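PDB 2YJG: lactate racemase apoprotein, which interconverts the D- and L-isomers of lactate, in its active form with a nickel pincer cofactor derived from nicotinic acid mononucleotide. Local coordinates for residues Thr74-Ser79 with Ser243-Val248. Residues are numbered along the deposited sequence; the frame is centred on the assembly and turned at random.
Sequences TRPVPS and SSHKIV. With SO4 (sulfate ion), chain E.
P76 and H245 meet in a CH-pi contact. CB of P76 sits 3.6 Å from the centroid of the H245 imidazole, only 14° off the ring normal. The carbon therefore lies over the middle of one face. CG of H245 is anti to its own carbonyl carbon (chi1 -59°), which swings the ring out to lie against P76. Further along, P78 lies against I247 with purely apolar atoms. CG of P78 is 3.5 Å from CG1 of I247 and 3.6 Å from CD1 of I247. The isoleucine chain is extended at chi2, with CG1 and CD1 both meeting P78 CG. V239 touches both P78 and I247, and I42 and V43 of helix 39-48 also pack on I247. No hydrogen bond joins 74-79 to 243-248.

The CB of R75 is directed away from 243-248. Its chain bends at chi2 and chi3, and CD of P76 lies over one guanidinium face, toward the rim. NE of R75 gives a nearly straight hydrogen bond (170°) to O2 of a sulfate ion, probably from the crystallisation liquor, 3.3 Å long, with O2 at the guanidinium edge. G181 N binds the same ion. With an alanine here, the sulfate is likely to lose this charged partner, and P76 CD the flat group beside it.

P76 meets the turn between the antiparallel strands 233-241 and 247-253, and P78 meets the start of strand 247-253, the outermost strand of this sheet within the chain. P78 is the N-cap residue of helix 79-91. By similarity, T74 and R75 belong to the nickel-pincer nucleotide site of the lactate racemase N-terminal domain.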
loop_
_atom_site.group_PDB
_atom_site.type_symbol
_atom_site.label_atom_id
_atom_site.label_comp_id
_atom_site.label_asym_id
_atom_site.label_seq_id
_atom_site.Cartn_x
_atom_site.Cartn_y
_atom_site.Cartn_z
ATOM N N THR A 74 8.294 1.268 13.212
ATOM C CA THR A 74 9.226 1.839 14.187
ATOM C C THR A 74 10.601 1.107 14.335
ATOM O O THR A 74 11.493 1.611 15.019
ATOM C CB THR A 74 8.602 1.956 15.596
ATOM O OG1 THR A 74 8.612 0.692 16.270
ATOM C CG2 THR A 74 7.148 2.512 15.542
ATOM N N ARG A 75 10.764 -0.076 13.729
ATOM C CA ARG A 75 11.997 -0.841 13.904
ATOM C C ARG A 75 12.778 -0.734 12.609
ATOM O O ARG A 75 12.180 -0.600 11.535
ATOM C CB ARG A 75 11.709 -2.311 14.250
ATOM C CG ARG A 75 10.800 -2.528 15.462
ATOM C CD ARG A 75 11.209 -1.793 16.729
ATOM N NE ARG A 75 12.437 -2.351 17.318
ATOM C CZ ARG A 75 13.540 -1.660 17.670
ATOM N NH1 ARG A 75 13.647 -0.328 17.531
ATOM N NH2 ARG A 75 14.565 -2.322 18.189
ATOM N N PRO A 76 14.108 -0.767 12.686
ATOM C CA PRO A 76 14.938 -0.635 11.481
ATOM C C PRO A 76 15.191 -1.892 10.656
ATOM O O PRO A 76 16.151 -1.923 9.871
ATOM C CB PRO A 76 16.253 -0.106 12.055
ATOM C CG PRO A 76 16.364 -0.789 13.332
ATOM C CD PRO A 76 14.940 -0.830 13.900
ATOM N N VAL A 77 14.351 -2.911 10.790
ATOM C CA VAL A 77 14.511 -4.129 10.007
ATOM C C VAL A 77 14.470 -3.819 8.484
ATOM O O VAL A 77 13.538 -3.185 7.968
ATOM C CB VAL A 77 13.467 -5.192 10.385
ATOM C CG1 VAL A 77 13.693 -6.444 9.582
ATOM C CG2 VAL A 77 13.467 -5.478 11.877
ATOM N N PRO A 78 15.515 -4.217 7.753
ATOM C CA PRO A 78 15.614 -3.908 6.339
ATOM C C PRO A 78 14.789 -4.879 5.513
ATOM O O PRO A 78 15.320 -5.678 4.747
ATOM C CB PRO A 78 17.104 -4.057 6.041
ATOM C CG PRO A 78 17.588 -5.057 7.020
ATOM C CD PRO A 78 16.713 -4.919 8.255
ATOM N N SER A 79 13.474 -4.814 5.670
ATOM C CA SER A 79 12.624 -5.848 5.098
ATOM C C SER A 79 12.508 -5.862 3.582
ATOM O O SER A 79 12.097 -6.873 3.018
ATOM C CB SER A 79 11.239 -5.820 5.753
ATOM O OG SER A 79 11.322 -5.978 7.158
ATOM N N SER A 243 25.098 1.244 11.975
ATOM C CA SER A 243 24.446 2.582 12.090
ATOM C C SER A 243 23.545 2.977 10.925
ATOM O O SER A 243 22.415 3.464 11.112
ATOM C CB SER A 243 25.514 3.667 12.230
ATOM O OG SER A 243 26.629 3.126 12.890
ATOM N N SER A 244 24.054 2.726 9.720
ATOM C CA SER A 244 23.362 3.047 8.466
ATOM C C SER A 244 22.163 2.171 8.146
ATOM O O SER A 244 21.472 2.411 7.152
ATOM C CB SER A 244 24.362 2.917 7.310
ATOM O OG SER A 244 25.644 3.446 7.675
ATOM N N HIS A 245 21.926 1.147 8.971
ATOM C CA HIS A 245 20.908 0.118 8.720
ATOM C C HIS A 245 21.300 -0.869 7.637
ATOM O O HIS A 245 20.468 -1.629 7.184
ATOM C CB HIS A 245 19.495 0.666 8.426
ATOM C CG HIS A 245 18.907 1.507 9.519
ATOM N ND1 HIS A 245 19.432 1.569 10.793
ATOM C CD2 HIS A 245 17.812 2.311 9.527
ATOM C CE1 HIS A 245 18.699 2.389 11.532
ATOM N NE2 HIS A 245 17.709 2.848 10.789
ATOM N N LYS A 246 22.575 -0.903 7.261
ATOM C CA LYS A 246 23.116 -1.945 6.385
ATOM C C LYS A 246 23.314 -3.278 7.118
ATOM O O LYS A 246 23.849 -3.318 8.245
ATOM C CB LYS A 246 24.461 -1.471 5.781
ATOM C CG LYS A 246 25.104 -2.431 4.823
ATOM C CD LYS A 246 26.661 -2.416 4.917
ATOM C CE LYS A 246 27.271 -3.632 4.128
ATOM N NZ LYS A 246 27.487 -4.967 4.839
ATOM N N ILE A 247 22.867 -4.370 6.491
ATOM C CA ILE A 247 23.052 -5.712 7.045
ATOM C C ILE A 247 24.518 -6.038 6.999
ATOM O O ILE A 247 25.119 -5.900 5.925
ATOM C CB ILE A 247 22.258 -6.798 6.256
ATOM C CG1 ILE A 247 20.755 -6.543 6.432
ATOM C CG2 ILE A 247 22.636 -8.218 6.706
ATOM C CD1 ILE A 247 19.846 -7.361 5.463
ATOM N N VAL A 248 25.079 -6.429 8.144
ATOM C CA VAL A 248 26.494 -6.855 8.285
ATOM C C VAL A 248 26.686 -8.317 8.687
ATOM O O VAL A 248 27.782 -8.906 8.533
ATOM C CB VAL A 248 27.280 -5.910 9.213
ATOM C CG1 VAL A 248 27.319 -4.529 8.639
ATOM C CG2 VAL A 248 26.682 -5.904 10.620
HETATM S S SO4 E . 12.176 -6.236 18.738
HETATM O O1 SO4 E . 11.390 -7.392 18.306
HETATM O O2 SO4 E . 12.709 -5.603 17.507
HETATM O O3 SO4 E . 11.426 -5.210 19.517
HETATM O O4 SO4 E . 13.176 -6.813 19.571
#